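Local coordinates for protein AF_1382 (Archaeoglobus fulgidus, PDB 3OV8), which is of unknown function but has a winged helix-turn-helix fold and forms a dimer, and so probably binds DNA, at residues E4-L9 with S86-M91; K11-E16 with V40-S45; Y32-A37 with G66-I71; K58-E63 with I71-K76. One frame throughout, in Å; residues are numbered along the deposited sequence.

In the fold
Interaction 1 closes nearly the whole chain, bringing helix 5-9 at the N terminus against the far end of helix 75-92, so the other three contacts fall within its loop. Next, interaction 2 ties the start of helix 12-26 to the turn between helices 33-39 and 44-56. Interaction 3 opens before that contact has closed and therefore crosses it, joining strand 31-32 and helix 33-39 to strand 68-73. Interaction 4 crosses interaction 3 in turn, shares Ile71 with it, and pairs strands 60-65 and 68-73 as a hairpin; relative to interaction 2 it lies in series. Interactions 1, 2 and 4 also reach the second subunit.

Interaction 1: residues E4-L9 with S86-M91; sequences ERIKLL and SIIDIM
Arg5 and Met91 form the tight part of this contact: Arg5 CB lies 3.6 Å from Met91 CG and 3.7 Å from Met91 SD, the two side chains slanting past each other. Met91 leaves its backbone with CG anti to N (chi1 -168°) and then bends twice, a course that carries its methyl CE to 4.0 Å from Leu9 CD1. Met91 is deposited in two conformers, making its SD and CE contacts less certain. Packing is looser where Ile6 CD1 meets Ile88 CG1 at 4.1 Å, the two branches crossing at about a right angle, with 10.9 Å between the short helix axes. On the more open side the Arg5 chain runs extended to its guanidinium, whose NH1 donates in its own plane to Met91 O at 3.2 Å; the N-H...O angle of 137° marks a bent bond. NH1 also forms a salt bridge with Asp94, while Lys76 of the second subunit donates to the same Met91 O. The chemistry is thus an apolar patch centred on Met91, with a polar grip at its margin, where the carboxylate of Asp94 probably offsets the charge of Arg5 and the neighbouring subunit shares the carbonyl near the chain's end.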
loop_
_atom_site.group_PDB
_atom_site.type_symbol
_atom_site.label_atom_id
_atom_site.label_comp_id
_atom_site.label_asym_id
_atom_site.label_seq_id
_atom_site.Cartn_x
_atom_site.Cartn_y
_atom_site.Cartn_z
ATOM N N GLU A 4 -1.388 -11.642 2.607
ATOM C CA GLU A 4 -0.184 -12.219 2.017
ATOM C C GLU A 4 0.143 -11.602 0.653
ATOM O O GLU A 4 1.283 -11.206 0.393
ATOM C CB GLU A 4 -0.314 -13.734 1.912
ATOM C CG GLU A 4 0.453 -14.477 2.989
ATOM C CD GLU A 4 1.951 -14.232 2.903
ATOM O OE1 GLU A 4 2.454 -14.015 1.780
ATOM O OE2 GLU A 4 2.625 -14.252 3.957
ATOM N N ARG A 5 -0.854 -11.537 -0.223
ATOM C CA ARG A 5 -0.733 -10.717 -1.414
ATOM C C ARG A 5 -0.692 -9.285 -0.916
ATOM O O ARG A 5 -0.098 -8.407 -1.541
ATOM C CB ARG A 5 -1.924 -10.921 -2.345
ATOM C CG ARG A 5 -2.016 -12.304 -2.956
ATOM C CD ARG A 5 -3.387 -12.526 -3.568
ATOM N NE ARG A 5 -3.422 -13.711 -4.420
ATOM C CZ ARG A 5 -4.444 -14.033 -5.206
ATOM N NH1 ARG A 5 -5.519 -13.255 -5.244
ATOM N NH2 ARG A 5 -4.392 -15.128 -5.955
ATOM N N ILE A 6 -1.331 -9.068 0.229
ATOM C CA ILE A 6 -1.292 -7.779 0.900
ATOM C C ILE A 6 0.128 -7.439 1.332
ATOM O O ILE A 6 0.596 -6.322 1.114
ATOM C CB ILE A 6 -2.223 -7.757 2.126
ATOM C CG1 ILE A 6 -3.680 -7.855 1.673
ATOM C CG2 ILE A 6 -2.019 -6.488 2.921
ATOM C CD1 ILE A 6 -4.047 -6.821 0.626
ATOM N N LYS A 7 0.816 -8.406 1.929
ATOM C CA LYS A 7 2.203 -8.200 2.342
ATOM C C LYS A 7 3.091 -7.875 1.140
ATOM O O LYS A 7 4.111 -7.214 1.275
ATOM C CB LYS A 7 2.753 -9.426 3.075
ATOM C CG LYS A 7 2.102 -9.676 4.429
ATOM C CD LYS A 7 2.976 -10.568 5.299
ATOM C CE LYS A 7 4.326 -9.915 5.570
ATOM N NZ LYS A 7 5.066 -10.596 6.671
ATOM N N LEU A 8 2.690 -8.335 -0.037
ATOM C CA LEU A 8 3.462 -8.070 -1.248
ATOM C C LEU A 8 3.593 -6.560 -1.494
ATOM O O LEU A 8 4.664 -6.066 -1.842
ATOM C CB LEU A 8 2.803 -8.779 -2.437
ATOM C CG LEU A 8 3.336 -8.612 -3.859
ATOM C CD1 LEU A 8 4.832 -8.852 -3.935
ATOM C CD2 LEU A 8 2.597 -9.572 -4.777
ATOM N N LEU A 9 2.509 -5.821 -1.274
ATOM C CA LEU A 9 2.515 -4.390 -1.546
ATOM C C LEU A 9 2.585 -3.500 -0.303
ATOM O O LEU A 9 3.092 -2.379 -0.370
ATOM C CB LEU A 9 1.287 -4.007 -2.368
ATOM C CG LEU A 9 1.388 -4.336 -3.855
ATOM C CD1 LEU A 9 0.052 -4.131 -4.535
ATOM C CD2 LEU A 9 2.484 -3.499 -4.510
ATOM N N SER A 86 -10.591 -0.427 -0.916
ATOM C CA SER A 86 -10.904 -0.932 -2.257
ATOM C C SER A 86 -9.806 -1.845 -2.819
ATOM O O SER A 86 -10.103 -2.866 -3.443
ATOM C CB SER A 86 -11.248 0.199 -3.233
ATOM O OG SER A 86 -10.205 1.146 -3.317
ATOM N N ILE A 87 -8.543 -1.492 -2.593
ATOM C CA ILE A 87 -7.439 -2.349 -3.032
ATOM C C ILE A 87 -7.546 -3.727 -2.381
ATOM O O ILE A 87 -7.443 -4.756 -3.043
ATOM C CB ILE A 87 -6.071 -1.728 -2.692
ATOM C CG1 ILE A 87 -5.850 -0.460 -3.531
ATOM C CG2 ILE A 87 -4.945 -2.724 -2.965
ATOM C CD1 ILE A 87 -4.641 0.347 -3.125
ATOM N N ILE A 88 -7.773 -3.749 -1.074
ATOM C CA ILE A 88 -7.923 -5.014 -0.373
ATOM C C ILE A 88 -9.047 -5.843 -0.991
ATOM O O ILE A 88 -8.862 -7.033 -1.264
ATOM C CB ILE A 88 -8.171 -4.803 1.139
ATOM C CG1 ILE A 88 -6.935 -4.183 1.795
ATOM C CG2 ILE A 88 -8.521 -6.119 1.816
ATOM C CD1 ILE A 88 -7.176 -3.734 3.240
ATOM N N ASP A 89 -10.203 -5.213 -1.219
ATOM C CA ASP A 89 -11.336 -5.874 -1.869
ATOM C C ASP A 89 -10.922 -6.463 -3.227
ATOM O O ASP A 89 -11.192 -7.631 -3.514
ATOM C CB ASP A 89 -12.499 -4.900 -2.088
ATOM C CG ASP A 89 -13.258 -4.583 -0.807
ATOM O OD1 ASP A 89 -13.130 -5.355 0.168
ATOM O OD2 ASP A 89 -13.990 -3.566 -0.786
ATOM N N ILE A 90 -10.288 -5.637 -4.059
ATOM C CA ILE A 90 -9.816 -6.062 -5.385
ATOM C C ILE A 90 -8.842 -7.231 -5.304
ATOM O O ILE A 90 -8.943 -8.187 -6.076
ATOM C CB ILE A 90 -9.123 -4.903 -6.144
ATOM C CG1 ILE A 90 -10.120 -3.787 -6.462
ATOM C CG2 ILE A 90 -8.483 -5.411 -7.443
ATOM C CD1 ILE A 90 -9.475 -2.452 -6.796
ATOM N N MET A 91 -7.894 -7.154 -4.376
ATOM C CA MET A 91 -6.889 -8.203 -4.220
ATOM C C MET A 91 -7.514 -9.545 -3.859
ATOM O O MET A 91 -7.068 -10.593 -4.327
ATOM C CB MET A 91 -5.861 -7.817 -3.159
ATOM C CG MET A 91 -4.640 -8.716 -3.151
ATOM S SD MET A 91 -3.568 -8.416 -4.573
ATOM C CE MET A 91 -2.758 -6.918 -4.048
#

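Interaction 2: residues K11-E16 with V40-S45; sequences KEKALE and VNSPHS. With ACT (acetate ion), chain B; ACT (acetate ion), chain C.
The oxygen OE2 of Glu16 takes two bonds at once, one direct and one through water, and so grips the turn that carries Asn41 and Ser42. Asn41 N donates to Glu16 OE2 at 3.0 Å, nearly straight (166°), approaching from above the carboxylate plane, 38° out of it. Water 1 donates to the same oxygen and to Lys13 O, and accepts from Ser42 OG at 2.8 Å, bridging helix to turn. Glu16 CG sits between the backbone N and the carbonyl carbon (chi1 67°), the crowded position; from there the extended chain runs past Val40, with CG 3.6 Å from Val40 CG1. The Lys13 chain lies against polar atoms of the turn, its CD 3.6 Å from Ser42 OG and its CE 3.4 Å from Asn41 O, without hydrogen bonds. The other Glu16 oxygen, OE1, lies 3.2 Å from Glu12 OE2, a pairing of acceptors that may raise the proton affinity of one carboxylate. At the helix start, Glu12 N donates to an acetate OXT at 2.8 Å, and Lys11 NZ binds a second acetate; acetate, probably from the crystallisation liquor, is also hydrogen-bonded to Lys11 NZ and Glu12 N of the second subunit. The contact joins the first turn of helix 12-26 to the turn before helix 44-56, whose Tyr46 packs on Lys13 and whose Val47 lies against Val40 and Ser42, while helix 5-9 touches Glu12 and Leu15.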
loop_
_atom_site.group_PDB
_atom_site.type_symbol
_atom_site.label_atom_id
_atom_site.label_comp_id
_atom_site.label_asym_id
_atom_site.label_seq_id
_atom_site.Cartn_x
_atom_site.Cartn_y
_atom_site.Cartn_z
ATOM N N LYS A 11 3.099 -2.548 4.022
ATOM C CA LYS A 11 3.615 -2.775 5.361
ATOM C C LYS A 11 2.444 -3.237 6.231
ATOM O O LYS A 11 1.594 -2.437 6.629
ATOM C CB LYS A 11 4.260 -1.496 5.905
ATOM C CG LYS A 11 5.455 -0.972 5.042
ATOM C CD LYS A 11 6.742 -1.764 5.271
ATOM C CE LYS A 11 7.810 -1.463 4.199
ATOM N NZ LYS A 11 8.167 -0.018 4.121
ATOM N N GLU A 12 2.414 -4.540 6.504
ATOM C CA GLU A 12 1.277 -5.216 7.124
ATOM C C GLU A 12 0.877 -4.612 8.470
ATOM O O GLU A 12 -0.307 -4.433 8.748
ATOM C CB GLU A 12 1.592 -6.705 7.292
ATOM C CG GLU A 12 0.737 -7.430 8.315
ATOM C CD GLU A 12 -0.577 -7.926 7.738
ATOM O OE1 GLU A 12 -0.672 -8.046 6.497
ATOM O OE2 GLU A 12 -1.512 -8.198 8.526
ATOM N N LYS A 13 1.866 -4.297 9.300
ATOM C CA LYS A 13 1.580 -3.781 10.638
ATOM C C LYS A 13 0.970 -2.388 10.575
ATOM O O LYS A 13 -0.039 -2.116 11.228
ATOM C CB LYS A 13 2.833 -3.803 11.517
ATOM C CG LYS A 13 3.272 -5.214 11.902
ATOM C CD LYS A 13 2.098 -6.005 12.482
ATOM C CE LYS A 13 2.499 -7.421 12.884
ATOM N NZ LYS A 13 2.848 -8.270 11.713
ATOM N N ALA A 14 1.560 -1.510 9.772
ATOM C CA ALA A 14 1.039 -0.148 9.630
ATOM C C ALA A 14 -0.341 -0.158 8.985
ATOM O O ALA A 14 -1.237 0.618 9.367
ATOM C CB ALA A 14 2.002 0.726 8.815
ATOM N N LEU A 15 -0.515 -1.040 8.011
ATOM C CA LEU A 15 -1.802 -1.172 7.326
ATOM C C LEU A 15 -2.902 -1.556 8.309
ATOM O O LEU A 15 -3.986 -0.969 8.309
ATOM C CB LEU A 15 -1.740 -2.247 6.242
ATOM C CG LEU A 15 -3.107 -2.617 5.655
ATOM C CD1 LEU A 15 -3.668 -1.447 4.887
ATOM C CD2 LEU A 15 -2.992 -3.850 4.756
ATOM N N GLU A 16 -2.642 -2.566 9.124
ATOM C CA GLU A 16 -3.692 -3.032 10.019
ATOM C C GLU A 16 -4.023 -1.981 11.089
ATOM O O GLU A 16 -5.166 -1.872 11.516
ATOM C CB GLU A 16 -3.397 -4.413 10.610
ATOM C CG GLU A 16 -2.232 -4.499 11.562
ATOM C CD GLU A 16 -1.925 -5.940 11.971
ATOM O OE1 GLU A 16 -2.390 -6.869 11.274
ATOM O OE2 GLU A 16 -1.218 -6.141 12.985
ATOM N N VAL A 40 -4.617 -5.467 16.788
ATOM C CA VAL A 40 -3.521 -5.745 15.870
ATOM C C VAL A 40 -2.472 -6.632 16.554
ATOM O O VAL A 40 -2.530 -6.869 17.758
ATOM C CB VAL A 40 -2.887 -4.443 15.326
ATOM C CG1 VAL A 40 -3.954 -3.574 14.635
ATOM C CG2 VAL A 40 -2.201 -3.662 16.442
ATOM N N ASN A 41 -1.515 -7.126 15.783
ATOM C CA ASN A 41 -0.472 -7.969 16.363
ATOM C C ASN A 41 0.816 -7.202 16.661
ATOM O O ASN A 41 1.902 -7.632 16.268
ATOM C CB ASN A 41 -0.183 -9.157 15.442
ATOM C CG ASN A 41 -1.433 -9.933 15.091
ATOM O OD1 ASN A 41 -2.259 -10.225 15.959
ATOM N ND2 ASN A 41 -1.592 -10.259 13.810
ATOM N N SER A 42 0.688 -6.069 17.353
ATOM C CA SER A 42 1.839 -5.256 17.724
ATOM C C SER A 42 1.784 -4.874 19.200
ATOM O O SER A 42 0.708 -4.659 19.762
ATOM C CB SER A 42 1.902 -3.970 16.883
ATOM O OG SER A 42 2.371 -4.209 15.567
ATOM N N PRO A 43 2.955 -4.761 19.822
ATOM C CA PRO A 43 3.051 -4.236 21.190
ATOM C C PRO A 43 2.587 -2.783 21.236
ATOM O O PRO A 43 2.618 -2.077 20.219
ATOM C CB PRO A 43 4.552 -4.319 21.484
ATOM C CG PRO A 43 5.074 -5.357 20.560
ATOM C CD PRO A 43 4.260 -5.200 19.303
ATOM N N HIS A 44 2.159 -2.335 22.416
ATOM C CA HIS A 44 1.673 -0.967 22.579
ATOM C C HIS A 44 2.677 0.048 22.069
ATOM O O HIS A 44 2.300 1.029 21.437
ATOM C CB HIS A 44 1.400 -0.664 24.056
ATOM C CG HIS A 44 0.287 -1.471 24.642
ATOM N ND1 HIS A 44 -0.005 -1.459 25.986
ATOM C CD2 HIS A 44 -0.596 -2.316 24.065
ATOM C CE1 HIS A 44 -1.039 -2.260 26.215
ATOM N NE2 HIS A 44 -1.418 -2.787 25.062
ATOM N N SER A 45 3.953 -0.177 22.356
ATOM C CA SER A 45 4.964 0.823 21.990
ATOM C C SER A 45 5.120 0.948 20.475
ATOM O O SER A 45 5.356 2.043 19.958
ATOM C CB SER A 45 6.313 0.514 22.634
ATOM O OG SER A 45 6.830 -0.699 22.129
HETATM C C ACT B . 5.156 -6.171 7.037
HETATM O O ACT B . 5.980 -5.225 7.024
HETATM O OXT ACT B . 4.529 -6.370 5.976
HETATM C CH3 ACT B . 4.924 -7.026 8.249
HETATM C C ACT C . 10.527 -1.044 1.503
HETATM O O ACT C . 10.210 -2.222 1.791
HETATM O OXT ACT C . 9.678 -0.166 1.760
HETATM C CH3 ACT C . 11.849 -0.689 0.884
HETATM O O HOH W 1 0.242 -3.847 13.749
#

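Interaction 3: residues Y32-A37 with G66-I71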
loop_
_atom_site.group_PDB
_atom_site.type_symbol
_atom_site.label_atom_id
_atom_site.label_comp_id
_atom_site.label_asym_id
_atom_site.label_seq_id
_atom_site.Cartn_x
_atom_site.Cartn_y
_atom_site.Cartn_z
ATOM N N TYR A 32 -9.415 4.396 20.782
ATOM C CA TYR A 32 -8.401 4.447 21.823
ATOM C C TYR A 32 -7.177 3.673 21.417
ATOM O O TYR A 32 -7.268 2.608 20.819
ATOM C CB TYR A 32 -8.965 3.851 23.117
ATOM C CG TYR A 32 -10.270 4.473 23.505
ATOM C CD1 TYR A 32 -10.341 5.813 23.822
ATOM C CD2 TYR A 32 -11.442 3.722 23.545
ATOM C CE1 TYR A 32 -11.527 6.394 24.191
ATOM C CE2 TYR A 32 -12.638 4.295 23.897
ATOM C CZ TYR A 32 -12.677 5.635 24.226
ATOM O OH TYR A 32 -13.869 6.224 24.583
ATOM N N ILE A 33 -6.005 4.183 21.774
ATOM C CA ILE A 33 -4.789 3.496 21.375
ATOM C C ILE A 33 -4.739 2.075 21.923
ATOM O O ILE A 33 -4.258 1.174 21.248
ATOM C CB ILE A 33 -3.518 4.297 21.757
ATOM C CG1 ILE A 33 -2.334 3.825 20.902
ATOM C CG2 ILE A 33 -3.252 4.205 23.251
ATOM C CD1 ILE A 33 -1.251 4.875 20.702
ATOM N N GLN A 34 -5.266 1.879 23.131
ATOM C CA GLN A 34 -5.343 0.557 23.751
ATOM C C GLN A 34 -6.187 -0.397 22.930
ATOM O O GLN A 34 -5.877 -1.579 22.818
ATOM C CB GLN A 34 -5.981 0.650 25.141
ATOM C CG GLN A 34 -5.242 1.537 26.096
ATOM C CD GLN A 34 -5.915 2.870 26.292
ATOM O OE1 GLN A 34 -6.216 3.582 25.330
ATOM N NE2 GLN A 34 -6.158 3.222 27.549
ATOM N N TYR A 35 -7.275 0.118 22.381
ATOM C CA TYR A 35 -8.129 -0.716 21.554
ATOM C C TYR A 35 -7.394 -1.175 20.289
ATOM O O TYR A 35 -7.459 -2.353 19.905
ATOM C CB TYR A 35 -9.412 0.019 21.188
ATOM C CG TYR A 35 -10.154 -0.693 20.093
ATOM C CD1 TYR A 35 -10.995 -1.762 20.376
ATOM C CD2 TYR A 35 -9.976 -0.327 18.768
ATOM C CE1 TYR A 35 -11.666 -2.431 19.359
ATOM C CE2 TYR A 35 -10.627 -0.987 17.759
ATOM C CZ TYR A 35 -11.473 -2.035 18.051
ATOM O OH TYR A 35 -12.124 -2.673 17.008
ATOM N N ILE A 36 -6.689 -0.256 19.633
ATOM C CA ILE A 36 -5.955 -0.624 18.432
ATOM C C ILE A 36 -4.978 -1.750 18.729
ATOM O O ILE A 36 -4.860 -2.705 17.964
ATOM C CB ILE A 36 -5.191 0.572 17.858
ATOM C CG1 ILE A 36 -6.174 1.675 17.435
ATOM C CG2 ILE A 36 -4.319 0.118 16.688
ATOM C CD1 ILE A 36 -5.495 3.040 17.169
ATOM N N ALA A 37 -4.296 -1.633 19.865
ATOM C CA ALA A 37 -3.357 -2.659 20.307
ATOM C C ALA A 37 -4.018 -4.027 20.500
ATOM O O ALA A 37 -3.423 -5.052 20.169
ATOM C CB ALA A 37 -2.651 -2.220 21.593
ATOM N N GLY A 66 -7.739 12.740 29.694
ATOM C CA GLY A 66 -7.258 12.196 30.954
ATOM C C GLY A 66 -6.002 11.380 30.706
ATOM O O GLY A 66 -5.022 11.895 30.176
ATOM N N ARG A 67 -6.030 10.097 31.056
ATOM C CA ARG A 67 -4.908 9.207 30.756
ATOM C C ARG A 67 -5.107 8.401 29.464
ATOM O O ARG A 67 -4.339 7.484 29.178
ATOM C CB ARG A 67 -4.645 8.263 31.934
ATOM C CG ARG A 67 -4.284 8.987 33.224
ATOM C CD ARG A 67 -3.636 8.057 34.240
ATOM N NE ARG A 67 -3.122 8.797 35.392
ATOM C CZ ARG A 67 -3.801 8.985 36.516
ATOM N NH1 ARG A 67 -5.019 8.477 36.648
ATOM N NH2 ARG A 67 -3.262 9.677 37.510
ATOM N N THR A 68 -6.139 8.744 28.691
ATOM C CA THR A 68 -6.547 7.939 27.535
ATOM C C THR A 68 -6.213 8.621 26.218
ATOM O O THR A 68 -6.706 9.714 25.943
ATOM C CB THR A 68 -8.064 7.717 27.527
ATOM O OG1 THR A 68 -8.482 7.196 28.795
ATOM C CG2 THR A 68 -8.455 6.755 26.410
ATOM N N LYS A 69 -5.407 7.968 25.387
ATOM C CA LYS A 69 -5.018 8.564 24.112
ATOM C C LYS A 69 -6.065 8.241 23.055
ATOM O O LYS A 69 -6.358 7.069 22.793
ATOM C CB LYS A 69 -3.640 8.061 23.670
ATOM C CG LYS A 69 -3.081 8.788 22.446
ATOM C CD LYS A 69 -1.735 8.199 22.034
ATOM C CE LYS A 69 -1.124 8.934 20.847
ATOM N NZ LYS A 69 -0.633 10.285 21.219
ATOM N N ILE A 70 -6.635 9.278 22.452
ATOM C CA ILE A 70 -7.658 9.089 21.434
ATOM C C ILE A 70 -7.104 9.486 20.062
ATOM O O ILE A 70 -6.453 10.522 19.906
ATOM C CB ILE A 70 -8.903 9.913 21.743
ATOM C CG1 ILE A 70 -9.536 9.424 23.049
ATOM C CG2 ILE A 70 -9.909 9.814 20.576
ATOM C CD1 ILE A 70 -10.753 10.207 23.487
ATOM N N ILE A 71 -7.361 8.648 19.071
ATOM C CA ILE A 71 -6.826 8.859 17.734
ATOM C C ILE A 71 -7.969 9.090 16.754
ATOM O O ILE A 71 -8.960 8.365 16.788
ATOM C CB ILE A 71 -6.027 7.625 17.304
ATOM C CG1 ILE A 71 -4.876 7.385 18.293
ATOM C CG2 ILE A 71 -5.502 7.788 15.859
ATOM C CD1 ILE A 71 -4.904 6.027 18.942
#
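Tyr32, Ile33 and Ile71 have the largest areas buried by this contact, and each meets its partners differently. The Tyr32 ring lies alongside Ile70, both side chains pointing the same way, with CD1 3.8 Å from Ile70 CG1; the methyl CG2 of Thr68 approaches the same CD1 obliquely at 3.3 Å. Replacing Tyr32 by a serine would remove the ring, and is likely to leave Thr68 CG2 and Ile70 CG1 without their apolar cover and a gap beside the strand. Ile33 follows at the start of the helix: its N donates to Lys69 O at 3.1 Å (157°), while its CD1 touches the aliphatic stem of Lys69, 3.6 Å from CD. Ile71 CD1 pushes up under the helix, 3.6 Å from Ile33 CB and 3.5 Å from Ile36 CD1, the latter pair meeting tip to tip. With chi2 at 122°, away from a staggered value, that methyl faces both isoleucines. Tyr32 and Ile70 form an antiparallel non-hydrogen-bonded pair. A short strand that joins the hairpin's inner strand and then leads straight into the first helix of a helix-turn-helix is characteristic of the winged helix-turn-helix fold.

Interaction 4: residues K58-E63 with I71-K76; sequences KMVECE and IRLTDK
Glu63 and Arg72 cross obliquely, their carboxylate and guanidinium planes 75° apart, so their salt bridge rests on a single close pair: Arg72 NH1 to Glu63 OE1 at 2.8 Å, met on the anti side. The Arg72 chain is bent at chi3 (40°), which turns the guanidinium edge to the glutamate; water 2 accepts a weak bond from NH1 and donates to Glu61 OE1. Were Arg72 a leucine, Glu63 would probably be left without its counter-charge and water 2 without its link from Arg72 to Glu61. In the backbone, Glu61 and Arg72 form a hydrogen-bonded antiparallel pair, Glu61 N to Arg72 O and Arg72 N to Glu61 O both at 2.8 Å. Cys62 and Ile71 put their side chains on the opposite face, where Cys62 CB lies 4.1 Å from Ile71 CG1. Val60 runs side by side with Ile71, Val60 CB lying 3.9 Å from Ile71 CG2. Val60 CG1 is 3.8 Å from Leu73 CD2, the side chains passing at a slant. Where the strands end, Thr74 OG1 donates to Lys58 O at 2.6 Å and Thr74 N to Met59 O at 2.9 Å, the latter from well above the carbonyl plane. Lys58 closes helix 44-56 in a Schellman motif, and Thr74, at the N-cap, receives Gly77 N to open helix 75-92. A two-stranded hairpin following the second helix of a helix-turn-helix is the wing of the winged helix-turn-helix fold.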
loop_
_atom_site.group_PDB
_atom_site.type_symbol
_atom_site.label_atom_id
_atom_site.label_comp_id
_atom_site.label_asym_id
_atom_site.label_seq_id
_atom_site.Cartn_x
_atom_site.Cartn_y
_atom_site.Cartn_z
ATOM N N LYS A 58 0.227 13.770 8.671
ATOM C CA LYS A 58 -1.069 14.456 8.698
ATOM C C LYS A 58 -2.254 13.552 8.352
ATOM O O LYS A 58 -3.245 14.018 7.781
ATOM C CB LYS A 58 -1.061 15.666 7.758
ATOM C CG LYS A 58 0.169 16.556 7.871
ATOM C CD LYS A 58 0.252 17.237 9.225
ATOM C CE LYS A 58 1.389 18.250 9.256
ATOM N NZ LYS A 58 1.511 18.903 10.590
ATOM N N MET A 59 -2.147 12.269 8.693
ATOM C CA MET A 59 -3.202 11.292 8.415
ATOM C C MET A 59 -4.071 11.021 9.658
ATOM O O MET A 59 -5.210 10.580 9.541
ATOM C CB MET A 59 -2.599 9.966 7.930
ATOM C CG MET A 59 -1.959 10.045 6.550
ATOM S SD MET A 59 -0.978 8.569 6.222
ATOM C CE MET A 59 -2.222 7.283 6.219
ATOM N N VAL A 60 -3.511 11.253 10.840
ATOM C CA VAL A 60 -4.294 11.177 12.073
ATOM C C VAL A 60 -3.975 12.360 12.954
ATOM O O VAL A 60 -2.965 13.044 12.760
ATOM C CB VAL A 60 -4.024 9.876 12.887
ATOM C CG1 VAL A 60 -4.226 8.649 12.034
ATOM C CG2 VAL A 60 -2.632 9.895 13.527
ATOM N N GLU A 61 -4.861 12.619 13.906
ATOM C CA GLU A 61 -4.569 13.536 14.983
ATOM C C GLU A 61 -4.830 12.741 16.251
ATOM O O GLU A 61 -5.696 11.862 16.276
ATOM C CB GLU A 61 -5.492 14.763 14.948
ATOM C CG GLU A 61 -5.346 15.630 13.713
ATOM C CD GLU A 61 -6.251 16.850 13.744
ATOM O OE1 GLU A 61 -7.107 16.945 14.654
ATOM O OE2 GLU A 61 -6.104 17.716 12.854
ATOM N N CYS A 62 -4.066 13.003 17.296
ATOM C CA CYS A 62 -4.420 12.389 18.564
ATOM C C CYS A 62 -4.501 13.403 19.676
ATOM O O CYS A 62 -3.957 14.503 19.579
ATOM C CB CYS A 62 -3.541 11.181 18.922
ATOM S SG CYS A 62 -1.786 11.294 18.582
ATOM N N GLU A 63 -5.241 13.051 20.716
ATOM C CA GLU A 63 -5.319 13.918 21.868
ATOM C C GLU A 63 -5.505 13.084 23.112
ATOM O O GLU A 63 -5.934 11.931 23.040
ATOM C CB GLU A 63 -6.463 14.913 21.715
ATOM C CG GLU A 63 -7.833 14.278 21.702
ATOM C CD GLU A 63 -8.925 15.309 21.509
ATOM O OE1 GLU A 63 -9.283 15.576 20.342
ATOM O OE2 GLU A 63 -9.412 15.859 22.521
ATOM N N ILE A 71 -7.361 8.648 19.071
ATOM C CA ILE A 71 -6.826 8.859 17.734
ATOM C C ILE A 71 -7.969 9.090 16.754
ATOM O O ILE A 71 -8.960 8.365 16.788
ATOM C CB ILE A 71 -6.027 7.625 17.304
ATOM C CG1 ILE A 71 -4.876 7.385 18.293
ATOM C CG2 ILE A 71 -5.502 7.788 15.859
ATOM C CD1 ILE A 71 -4.904 6.027 18.942
ATOM N N ARG A 72 -7.846 10.085 15.884
ATOM C CA ARG A 72 -8.878 10.284 14.856
ATOM C C ARG A 72 -8.236 10.506 13.494
ATOM O O ARG A 72 -7.197 11.159 13.407
ATOM C CB ARG A 72 -9.776 11.458 15.201
ATOM C CG ARG A 72 -9.180 12.831 14.951
ATOM C CD ARG A 72 -10.237 13.881 15.176
ATOM N NE ARG A 72 -11.019 13.499 16.346
ATOM C CZ ARG A 72 -10.663 13.776 17.595
ATOM N NH1 ARG A 72 -9.547 14.461 17.821
ATOM N NH2 ARG A 72 -11.423 13.373 18.612
ATOM N N LEU A 73 -8.845 9.962 12.439
ATOM C CA LEU A 73 -8.340 10.174 11.076
ATOM C C LEU A 73 -8.595 11.603 10.644
ATOM O O LEU A 73 -9.651 12.155 10.921
ATOM C CB LEU A 73 -9.029 9.229 10.084
ATOM C CG LEU A 73 -8.585 7.770 10.174
ATOM C CD1 LEU A 73 -9.390 6.888 9.247
ATOM C CD2 LEU A 73 -7.119 7.681 9.848
ATOM N N THR A 74 -7.630 12.202 9.959
ATOM C CA THR A 74 -7.859 13.484 9.308
ATOM C C THR A 74 -8.583 13.174 8.005
ATOM O O THR A 74 -8.696 12.012 7.620
ATOM C CB THR A 74 -6.537 14.181 8.985
ATOM O OG1 THR A 74 -5.764 13.345 8.108
ATOM C CG2 THR A 74 -5.747 14.435 10.284
ATOM N N ASP A 75 -9.084 14.195 7.320
ATOM C CA ASP A 75 -9.705 13.953 6.024
ATOM C C ASP A 75 -8.743 13.205 5.109
ATOM O O ASP A 75 -9.145 12.310 4.376
ATOM C CB ASP A 75 -10.174 15.261 5.384
ATOM C CG ASP A 75 -11.387 15.854 6.103
ATOM O OD1 ASP A 75 -12.144 15.078 6.735
ATOM O OD2 ASP A 75 -11.581 17.091 6.042
ATOM N N LYS A 76 -7.466 13.557 5.183
ATOM C CA LYS A 76 -6.438 12.914 4.370
ATOM C C LYS A 76 -6.307 11.433 4.741
ATOM O O LYS A 76 -6.280 10.568 3.868
ATOM C CB LYS A 76 -5.104 13.632 4.562
ATOM C CG LYS A 76 -3.928 13.025 3.810
ATOM C CD LYS A 76 -2.631 13.741 4.170
ATOM C CE LYS A 76 -1.521 13.354 3.211
ATOM N NZ LYS A 76 -0.185 13.740 3.723
HETATM O O HOH W 2 -7.624 16.290 17.485
#